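Long-range contacts in SnoaL-like domain-containing protein (Agrobacterium tumefaciens str. C58, PDB 3DXO), which is an uncharacterised member of the SnoaL-like family within the NTF2 superfamily, and may be an isomerase whose substrate is not known: residues 97-102 with 110-115; 11-16 with 67-72; 32-37 with 46-51; 60-65 with 84-89. One frame throughout, in Å; residues are numbered along the deposited sequence.

In the fold
Contact 1 is the buried one: two neighbouring strands zipped by backbone hydrogen bonds, one face toward the helices, the other at the second subunit. Contact 2, partly buried, lays helix 3-17 on strand 66-76 by apolar and aromatic packing; it touches contact 1 through Tyr-12, and its strand neighbours strand 79-87 of contact 4. Contacts 3 and 4 both use helix 47-61, at its start and at its end, their centres about 23 Å apart on opposite sides of the chain's centre. Contact 3, partly buried, mixes hydrogen bonds, an exposed charge pair and apolar packing; contact 4, at the surface, rests on the Tyr-65 ring between Pro-89 and Phe-62, with Leu-86 beside it.

Contact 1 of 4, residues 97-102 with 110-115; sequences GTDVVS and DNVVGF
Gly-97 lies with its CA beside Phe-115 O, and from the next residue the two antiparallel strands are zipped together. Thr-98 pairs with Phe-115 by two backbone bonds, and Phe-115 N lies 2.8 Å from Thr-98 O. The same oxygen sits at the edge of the Phe-115 ring, while the Thr-98 hydroxyl turns to Ser-83 and Asp-117. Asp-99 faces the helices and crosses to Gly-114, where OD1 rests 3.2 Å from Gly-114 CA, on the face of the sheet where a side chain at that position would have stood. The other oxygen, OD2, is hydrogen-bonded to Trp-84 NE1. Val-100 N and Val-113 O are 3.1 Å apart, and Val-113 N returns a bond to Val-100 O; both valines face the second subunit, whose Phe-79 and Phe-115 pack on them. Val-101 is back on the helix side, beside Val-112 and pointing the same way, with CG2 to CG2 3.8 Å. At Ser-102 the pairing changes. Its N bonds Asn-111 O at 2.9 Å, whereas its O takes the N-H of Asp-110, so two residues of one strand answer one of the other. Ser-102 OG lies beside Asn-111 CB. Asp-110 and Asn-111 opposite Ser-102 form a classic beta bulge, which closes the regular part of the hairpin 93-103/109-117, the central antiparallel pair of the curved NTF2-like sheet, with helices on one face and, here, a partner subunit on the other.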
# COMPACT_ATOMS: atom_id res chain seq x y z
N GLY B 97 10.94 5.70 0.51
CA GLY B 97 9.86 4.75 0.81
C GLY B 97 8.51 5.15 0.23
O GLY B 97 8.39 6.20 -0.42
N THR B 98 7.53 4.27 0.44
CA THR B 98 6.15 4.50 0.05
C THR B 98 5.27 3.96 1.17
O THR B 98 5.57 2.91 1.73
CB THR B 98 5.82 3.80 -1.28
OG1 THR B 98 6.63 4.39 -2.30
CG2 THR B 98 4.34 3.96 -1.64
N ASP B 99 4.20 4.67 1.51
CA ASP B 99 3.32 4.22 2.58
C ASP B 99 1.85 4.24 2.20
O ASP B 99 1.41 5.04 1.35
CB ASP B 99 3.43 5.15 3.80
CG ASP B 99 4.83 5.22 4.37
OD1 ASP B 99 5.26 4.29 5.09
OD2 ASP B 99 5.46 6.28 4.14
N VAL B 100 1.10 3.35 2.84
CA VAL B 100 -0.35 3.32 2.73
C VAL B 100 -0.83 3.59 4.15
O VAL B 100 -0.50 2.84 5.05
CB VAL B 100 -0.87 2.01 2.16
CG1 VAL B 100 -2.41 2.04 2.09
CG2 VAL B 100 -0.28 1.83 0.78
N VAL B 101 -1.59 4.67 4.33
CA VAL B 101 -2.12 5.09 5.62
C VAL B 101 -3.65 4.96 5.67
O VAL B 101 -4.31 5.25 4.69
CB VAL B 101 -1.70 6.56 5.88
CG1 VAL B 101 -2.28 7.08 7.18
CG2 VAL B 101 -0.20 6.67 5.88
N SER B 102 -4.21 4.54 6.79
CA SER B 102 -5.65 4.39 6.94
C SER B 102 -6.13 5.27 8.07
O SER B 102 -5.53 5.31 9.15
CB SER B 102 -6.03 2.96 7.31
OG SER B 102 -5.27 2.02 6.61
N ASP B 110 -5.03 4.99 11.98
CA ASP B 110 -5.15 3.69 12.69
C ASP B 110 -4.29 2.58 12.10
O ASP B 110 -4.12 1.53 12.71
CB ASP B 110 -6.62 3.22 12.77
CG ASP B 110 -7.24 2.91 11.41
OD1 ASP B 110 -6.56 2.94 10.37
OD2 ASP B 110 -8.44 2.63 11.39
N ASN B 111 -3.73 2.79 10.92
CA ASN B 111 -2.94 1.73 10.30
C ASN B 111 -1.98 2.25 9.24
O ASN B 111 -2.37 3.03 8.39
CB ASN B 111 -3.90 0.71 9.67
CG ASN B 111 -3.29 -0.69 9.60
OD1 ASN B 111 -2.54 -1.09 10.51
ND2 ASN B 111 -3.61 -1.44 8.55
N VAL B 112 -0.71 1.85 9.30
CA VAL B 112 0.25 2.26 8.29
C VAL B 112 1.14 1.10 7.86
O VAL B 112 1.67 0.37 8.69
CB VAL B 112 1.17 3.38 8.76
CG1 VAL B 112 2.25 3.64 7.70
CG2 VAL B 112 0.35 4.66 9.04
N VAL B 113 1.27 0.91 6.55
CA VAL B 113 2.12 -0.13 6.04
C VAL B 113 3.11 0.54 5.08
O VAL B 113 2.72 1.06 4.05
CB VAL B 113 1.30 -1.25 5.32
CG1 VAL B 113 2.23 -2.29 4.70
CG2 VAL B 113 0.34 -1.93 6.30
N GLY B 114 4.40 0.49 5.42
CA GLY B 114 5.45 1.10 4.61
C GLY B 114 6.30 0.12 3.82
O GLY B 114 6.43 -1.05 4.20
N PHE B 115 6.88 0.61 2.72
CA PHE B 115 7.77 -0.18 1.85
C PHE B 115 9.01 0.67 1.48
O PHE B 115 8.96 1.87 1.52
CB PHE B 115 7.03 -0.60 0.59
CG PHE B 115 5.81 -1.44 0.84
CD1 PHE B 115 4.57 -0.85 1.06
CD2 PHE B 115 5.90 -2.83 0.85
CE1 PHE B 115 3.44 -1.62 1.31
CE2 PHE B 115 4.78 -3.61 1.08
CZ PHE B 115 3.53 -3.00 1.30

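Contact 2 of 4, residues 11-16 with 67-72; sequences TYLAAW and FVLAGT
Helix 11-16 runs nearly antiparallel to strand 67-70, at 160°, and their axes come within 8.7 Å, with Leu-13 and Phe-67 the closest pair of CA atoms. Leu-13 points at the strand and splits its two methyls over it. CD2 meets Phe-67 CB at 3.9 Å, and CD1 reaches Leu-69, lying 3.8 Å from its CB and close to its backbone N; the two leucines cross at about a right angle. One helical turn on, Trp-16 presents the edge of its six-membered ring to the face of Phe-67 in a T-shaped stack, centroids 5.5 Å apart and planes at 66°. Trp-16 CB also rests on Phe-67 CD1, at 3.8 Å. Phe-67 carries CG anti to its carbonyl carbon (chi1 -50°), which leans the ring toward Trp-16, and Trp-84 meets that ring edge-to-face. Helix 47-61 packs on Trp-16 with Met-54, Ile-55 and Ala-58. No hydrogen bond joins the two segments, so helix and sheet are held by shape and by burial of apolar surface, and the carbonyl oxygens of Trp-16 and Phe-67 accept hydrogen bonds from Arg-59 NH1 and Asn-17 ND2, outside the pair.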
# COMPACT_ATOMS: atom_id res chain seq x y z
N THR B 11 1.02 15.77 7.47
CA THR B 11 0.88 15.56 8.92
C THR B 11 1.71 14.35 9.34
O THR B 11 2.38 14.37 10.38
CB THR B 11 -0.60 15.31 9.32
OG1 THR B 11 -1.37 16.48 9.04
CG2 THR B 11 -0.71 14.96 10.78
N TYR B 12 1.67 13.31 8.52
CA TYR B 12 2.44 12.11 8.80
C TYR B 12 3.96 12.43 8.80
O TYR B 12 4.64 12.16 9.79
CB TYR B 12 2.09 11.00 7.79
CG TYR B 12 2.95 9.77 7.88
CD1 TYR B 12 4.15 9.70 7.20
CD2 TYR B 12 2.58 8.68 8.66
CE1 TYR B 12 4.95 8.60 7.29
CE2 TYR B 12 3.38 7.56 8.76
CZ TYR B 12 4.56 7.53 8.05
OH TYR B 12 5.40 6.43 8.10
N LEU B 13 4.45 13.04 7.72
CA LEU B 13 5.88 13.36 7.61
C LEU B 13 6.34 14.38 8.66
O LEU B 13 7.49 14.33 9.11
CB LEU B 13 6.22 13.84 6.19
CG LEU B 13 6.21 12.78 5.06
CD1 LEU B 13 6.49 13.41 3.67
CD2 LEU B 13 7.20 11.63 5.34
N ALA B 14 5.46 15.30 9.05
CA ALA B 14 5.76 16.32 10.07
C ALA B 14 6.18 15.65 11.38
O ALA B 14 7.12 16.11 12.06
CB ALA B 14 4.59 17.20 10.30
N ALA B 15 5.50 14.55 11.72
CA ALA B 15 5.81 13.81 12.91
C ALA B 15 7.19 13.19 12.75
O ALA B 15 7.95 13.23 13.68
CB ALA B 15 4.76 12.74 13.19
N TRP B 16 7.51 12.61 11.60
CA TRP B 16 8.83 11.99 11.42
C TRP B 16 9.97 13.00 11.38
O TRP B 16 11.10 12.68 11.68
CB TRP B 16 8.90 11.12 10.15
CG TRP B 16 8.28 9.79 10.33
CD1 TRP B 16 6.98 9.47 10.13
CD2 TRP B 16 8.93 8.58 10.75
NE1 TRP B 16 6.77 8.14 10.38
CE2 TRP B 16 7.95 7.57 10.77
CE3 TRP B 16 10.25 8.25 11.07
CZ2 TRP B 16 8.24 6.26 11.12
CZ3 TRP B 16 10.55 6.95 11.41
CH2 TRP B 16 9.55 5.97 11.45
N PHE B 67 12.92 13.35 5.84
CA PHE B 67 11.99 12.61 4.97
C PHE B 67 11.17 13.61 4.16
O PHE B 67 10.33 14.28 4.72
CB PHE B 67 11.08 11.72 5.85
CG PHE B 67 11.84 10.89 6.84
CD1 PHE B 67 12.14 11.40 8.09
CD2 PHE B 67 12.32 9.66 6.50
CE1 PHE B 67 12.88 10.66 9.01
CE2 PHE B 67 13.05 8.89 7.41
CZ PHE B 67 13.33 9.39 8.67
N VAL B 68 11.43 13.71 2.86
CA VAL B 68 10.80 14.72 2.03
C VAL B 68 9.82 14.07 1.06
O VAL B 68 10.12 13.06 0.41
CB VAL B 68 11.86 15.50 1.24
CG1 VAL B 68 11.23 16.53 0.37
CG2 VAL B 68 12.86 16.10 2.19
N LEU B 69 8.65 14.69 0.94
CA LEU B 69 7.60 14.17 0.11
C LEU B 69 8.07 14.14 -1.35
O LEU B 69 8.79 15.02 -1.77
CB LEU B 69 6.35 15.03 0.28
CG LEU B 69 5.00 14.62 -0.31
CD1 LEU B 69 4.44 13.34 0.33
CD2 LEU B 69 4.04 15.77 -0.11
N ALA B 70 7.70 13.08 -2.07
CA ALA B 70 8.01 12.88 -3.48
C ALA B 70 6.69 12.64 -4.20
O ALA B 70 5.84 11.89 -3.73
CB ALA B 70 8.94 11.70 -3.67
N GLY B 71 6.49 13.29 -5.34
CA GLY B 71 5.24 13.13 -6.09
C GLY B 71 3.99 13.67 -5.41
O GLY B 71 4.08 14.39 -4.43
N THR B 72 2.82 13.32 -5.94
CA THR B 72 1.55 13.76 -5.38
C THR B 72 0.82 12.66 -4.66
O THR B 72 0.51 11.65 -5.26
CB THR B 72 0.60 14.24 -6.49
OG1 THR B 72 1.16 15.39 -7.10
CG2 THR B 72 -0.77 14.61 -5.93

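Contact 3 of 4, residues 32-37 with 46-51; sequences WAENTR and EGQQGI
Glu-46 faces Arg-37 across the last pair of a short antiparallel ladder, and their side chains lean together over the surface. Glu-46 OE1 stands 3.5 Å from Arg-37 NE, well out of the guanidinium plane, and the carboxylate plane is turned 74° from it. No N-H aims at the oxygen, so this salt bridge is one of charge alone; the bend at chi2 (101°) lays Arg-37 CD beside that same oxygen. Gly-47 lies where the chain passes from the short strand toward helix 47-61. Its N-H bonds Thr-36 O at 3.1 Å, and its positive phi favours a glycine. Gln-48 then sends an extended side chain back along the other segment: CG passes Ala-33 O at 3.5 Å, and NE2 donates to Trp-32 O at 3.0 Å in a fairly straight bond (167° at the hydrogen). The oxygen lies in the amide plane of Gln-48, although the donor itself sits above the carbonyl plane. Arg-108 NE makes a second, weak bond to Trp-32 O. Glu-34 CG borders the same amide. A turn later Ile-51 points inward. Its CG2 lies over the five-membered ring of Trp-32, 4.2 Å from the centroid, a CH-pi contact, and CD1 reaches Trp-32 CD1 at 3.5 Å and meets Thr-36 CG2 tip to tip. The chemistry is thus graded: an exposed and probably weak charge pair outside, amide and backbone bonds fixing the turn, and an apolar seat for the indole within.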
# COMPACT_ATOMS: atom_id res chain seq x y z
N TRP B 32 -2.51 10.39 15.38
CA TRP B 32 -2.70 8.93 15.48
C TRP B 32 -3.81 8.47 16.42
O TRP B 32 -4.06 9.12 17.42
CB TRP B 32 -1.40 8.26 15.93
CG TRP B 32 -0.46 7.84 14.85
CD1 TRP B 32 -0.20 6.56 14.47
CD2 TRP B 32 0.37 8.67 14.05
NE1 TRP B 32 0.75 6.53 13.48
CE2 TRP B 32 1.12 7.82 13.20
CE3 TRP B 32 0.57 10.04 13.96
CZ2 TRP B 32 2.02 8.29 12.28
CZ3 TRP B 32 1.49 10.51 13.05
CH2 TRP B 32 2.20 9.64 12.22
N ALA B 33 -4.43 7.33 16.11
CA ALA B 33 -5.46 6.73 16.95
C ALA B 33 -4.84 5.94 18.12
O ALA B 33 -3.66 5.59 18.09
CB ALA B 33 -6.34 5.82 16.14
N GLU B 34 -5.64 5.69 19.15
CA GLU B 34 -5.19 4.89 20.30
C GLU B 34 -4.95 3.45 19.83
O GLU B 34 -3.93 2.87 20.16
CB GLU B 34 -6.16 4.99 21.49
CG GLU B 34 -6.19 6.42 22.06
CD GLU B 34 -6.91 6.59 23.40
OE1 GLU B 34 -7.70 5.72 23.83
OE2 GLU B 34 -6.68 7.64 24.03
N ASN B 35 -5.89 2.89 19.07
CA ASN B 35 -5.71 1.58 18.47
C ASN B 35 -5.10 1.85 17.13
O ASN B 35 -5.84 2.05 16.17
CB ASN B 35 -7.03 0.88 18.24
CG ASN B 35 -7.72 0.50 19.52
OD1 ASN B 35 -7.43 1.04 20.58
ND2 ASN B 35 -8.66 -0.44 19.43
N THR B 36 -3.77 1.92 17.05
CA THR B 36 -3.09 2.19 15.80
C THR B 36 -1.93 1.21 15.67
O THR B 36 -1.44 0.69 16.68
CB THR B 36 -2.58 3.65 15.68
OG1 THR B 36 -2.12 3.89 14.34
CG2 THR B 36 -1.46 3.95 16.67
N ARG B 37 -1.49 0.98 14.43
CA ARG B 37 -0.49 -0.03 14.15
C ARG B 37 0.39 0.42 12.98
O ARG B 37 -0.10 0.96 11.99
CB ARG B 37 -1.23 -1.29 13.72
CG ARG B 37 -0.57 -2.62 13.92
CD ARG B 37 -1.10 -3.32 15.15
NE ARG B 37 -1.04 -4.76 14.92
CZ ARG B 37 0.06 -5.52 15.05
NH1 ARG B 37 1.23 -4.97 15.42
NH2 ARG B 37 -0.02 -6.84 14.81
N GLU B 46 2.90 -0.25 17.98
CA GLU B 46 1.46 -0.07 18.16
C GLU B 46 1.16 0.87 19.31
O GLU B 46 1.87 0.87 20.30
CB GLU B 46 0.69 -1.39 18.25
CG GLU B 46 0.48 -2.08 19.60
CD GLU B 46 -0.43 -3.36 19.43
OE1 GLU B 46 -0.88 -3.66 18.27
OE2 GLU B 46 -0.69 -4.10 20.43
N GLY B 47 0.11 1.68 19.15
CA GLY B 47 -0.28 2.68 20.12
C GLY B 47 0.44 3.99 19.86
O GLY B 47 1.48 4.05 19.19
N GLN B 48 -0.13 5.07 20.37
CA GLN B 48 0.46 6.38 20.23
C GLN B 48 1.85 6.40 20.84
O GLN B 48 2.81 6.88 20.21
CB GLN B 48 -0.43 7.40 20.91
CG GLN B 48 -1.72 7.63 20.16
CD GLN B 48 -2.74 8.35 20.99
OE1 GLN B 48 -2.63 8.39 22.20
NE2 GLN B 48 -3.74 8.89 20.35
N GLN B 49 1.95 5.87 22.06
CA GLN B 49 3.23 5.81 22.78
C GLN B 49 4.26 5.09 21.93
O GLN B 49 5.28 5.68 21.57
CB GLN B 49 3.10 5.04 24.10
CG GLN B 49 2.13 5.61 25.12
CD GLN B 49 2.68 6.83 25.88
OE1 GLN B 49 3.50 7.60 25.35
NE2 GLN B 49 2.20 7.01 27.12
N GLY B 50 3.96 3.84 21.57
CA GLY B 50 4.85 2.97 20.81
C GLY B 50 5.37 3.55 19.51
O GLY B 50 6.56 3.41 19.20
N ILE B 51 4.48 4.19 18.76
CA ILE B 51 4.86 4.80 17.50
C ILE B 51 5.76 6.01 17.76
O ILE B 51 6.77 6.19 17.08
CB ILE B 51 3.64 5.14 16.66
CG1 ILE B 51 3.14 3.82 16.05
CG2 ILE B 51 4.01 6.10 15.59
CD1 ILE B 51 1.91 3.92 15.23

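Contact 4 of 4, residues 60-65 with 84-89; sequences QKFPGY and WRLISP
Tyr-65 closes a type II beta turn that starts at Phe-62, just past the end of helix 47-61, and its backbone comes alongside Ser-88 where strand 79-87 runs out, the two CA atoms 4.9 Å apart. No hydrogen bond crosses; there is a CA-H...O contact from Tyr-65 CA to Ile-87 O, at 3.3 Å. The Tyr-65 ring carries the packing. Pro-89 CD sits over the centre of one face, 3.9 Å from the centroid and only 13° off the ring normal, a CH-pi contact. Phe-62 CD2 lies over the centre of the opposite face, so the tyrosine is sandwiched between a proline of the far segment and a phenylalanine of its own turn. With chi1 at -74°, CG of Tyr-65 stands anti to the carbonyl carbon, and the ring lies along Ser-88, whose CA is 3.8 Å from Tyr-65 CE2. Leu-86 packs CD1 against Tyr-65 CB at 3.7 Å, while its CG borders Tyr-65 CD2. Leu-86 CD2 comes loosely toward Phe-62, 4.5 Å from CD2 of that ring. Pro-89 also reaches the turn itself, its CG 3.7 Å from Gly-64 C and near Pro-63 O. Val-94 of the next strand touches both Tyr-65 and Leu-86, and Phe-67 packs on Leu-86 from strand 66-76. The whole is a helix-to-strand connection of the alpha+beta NTF2-like fold: a proline- and glycine-containing beta turn leading from the last helix into strand 66-76, outermost of the sheet within this chain, clamped at the surface against the end of the neighbouring strand.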
# COMPACT_ATOMS: atom_id res chain seq x y z
N GLN B 60 17.29 8.37 16.15
CA GLN B 60 18.57 8.26 16.85
C GLN B 60 19.57 7.46 16.02
O GLN B 60 20.76 7.73 16.09
CB GLN B 60 18.41 7.73 18.27
CG GLN B 60 17.66 8.78 19.11
CD GLN B 60 17.52 8.48 20.60
OE1 GLN B 60 18.09 7.55 21.14
NE2 GLN B 60 16.75 9.32 21.26
N LYS B 61 19.10 6.52 15.21
CA LYS B 61 20.00 5.77 14.33
C LYS B 61 20.35 6.52 13.04
O LYS B 61 21.34 6.21 12.39
CB LYS B 61 19.39 4.44 13.97
CG LYS B 61 19.16 3.55 15.17
CD LYS B 61 18.51 2.23 14.72
CE LYS B 61 18.18 1.33 15.88
NZ LYS B 61 17.66 0.02 15.41
N PHE B 62 19.55 7.51 12.66
CA PHE B 62 19.80 8.30 11.45
C PHE B 62 19.75 9.78 11.74
O PHE B 62 18.94 10.47 11.18
CB PHE B 62 18.77 7.96 10.37
CG PHE B 62 18.96 6.59 9.73
CD1 PHE B 62 18.55 5.45 10.38
CD2 PHE B 62 19.55 6.48 8.44
CE1 PHE B 62 18.72 4.17 9.74
CE2 PHE B 62 19.74 5.23 7.81
CZ PHE B 62 19.34 4.07 8.45
N PRO B 63 20.66 10.27 12.58
CA PRO B 63 20.64 11.67 12.99
C PRO B 63 20.95 12.61 11.83
O PRO B 63 21.82 12.33 11.03
CB PRO B 63 21.73 11.73 14.09
CG PRO B 63 22.64 10.63 13.78
CD PRO B 63 21.81 9.54 13.15
N GLY B 64 20.21 13.71 11.75
CA GLY B 64 20.35 14.68 10.67
C GLY B 64 19.58 14.33 9.40
O GLY B 64 19.41 15.19 8.53
N TYR B 65 19.09 13.09 9.27
CA TYR B 65 18.33 12.71 8.08
C TYR B 65 16.94 13.33 8.05
O TYR B 65 16.42 13.75 9.06
CB TYR B 65 18.26 11.19 7.93
CG TYR B 65 19.59 10.57 7.47
CD1 TYR B 65 20.64 10.42 8.36
CD2 TYR B 65 19.80 10.19 6.14
CE1 TYR B 65 21.85 9.92 7.95
CE2 TYR B 65 21.02 9.66 5.74
CZ TYR B 65 22.04 9.53 6.64
OH TYR B 65 23.26 9.01 6.27
N TRP B 84 8.12 9.23 -0.27
CA TRP B 84 9.06 10.19 0.28
C TRP B 84 10.48 9.73 0.02
O TRP B 84 10.70 8.56 -0.20
CB TRP B 84 8.83 10.32 1.80
CG TRP B 84 8.87 9.02 2.48
CD1 TRP B 84 7.81 8.22 2.76
CD2 TRP B 84 10.05 8.30 2.91
NE1 TRP B 84 8.25 7.07 3.38
CE2 TRP B 84 9.61 7.09 3.47
CE3 TRP B 84 11.42 8.58 2.88
CZ2 TRP B 84 10.50 6.12 3.98
CZ3 TRP B 84 12.31 7.62 3.41
CH2 TRP B 84 11.83 6.41 3.95
N ARG B 85 11.42 10.67 0.08
CA ARG B 85 12.83 10.42 -0.12
C ARG B 85 13.57 10.71 1.19
O ARG B 85 13.19 11.60 1.94
CB ARG B 85 13.37 11.36 -1.20
CG ARG B 85 12.68 11.31 -2.57
CD ARG B 85 12.64 9.90 -3.14
NE ARG B 85 13.98 9.34 -3.26
CZ ARG B 85 14.23 8.05 -3.46
NH1 ARG B 85 13.24 7.19 -3.55
NH2 ARG B 85 15.49 7.63 -3.53
N LEU B 86 14.63 9.95 1.45
CA LEU B 86 15.45 10.13 2.63
C LEU B 86 16.64 10.98 2.25
O LEU B 86 17.46 10.54 1.45
CB LEU B 86 15.94 8.78 3.18
CG LEU B 86 16.73 8.70 4.49
CD1 LEU B 86 15.97 9.28 5.66
CD2 LEU B 86 17.09 7.26 4.76
N ILE B 87 16.72 12.18 2.84
CA ILE B 87 17.81 13.14 2.57
C ILE B 87 18.85 13.22 3.72
O ILE B 87 18.53 13.40 4.91
CB ILE B 87 17.26 14.55 2.21
CG1 ILE B 87 16.19 14.46 1.07
CG2 ILE B 87 18.40 15.48 1.82
CD1 ILE B 87 16.62 13.81 -0.21
N SER B 88 20.10 13.06 3.31
CA SER B 88 21.28 13.06 4.16
C SER B 88 21.51 14.44 4.74
O SER B 88 21.03 15.43 4.20
CB SER B 88 22.46 12.63 3.28
OG SER B 88 23.72 12.98 3.78
N PRO B 89 22.22 14.54 5.88
CA PRO B 89 22.56 15.84 6.42
C PRO B 89 23.20 16.76 5.37
O PRO B 89 22.88 17.95 5.33
CB PRO B 89 23.53 15.50 7.53
CG PRO B 89 23.05 14.17 8.01
CD PRO B 89 22.68 13.45 6.77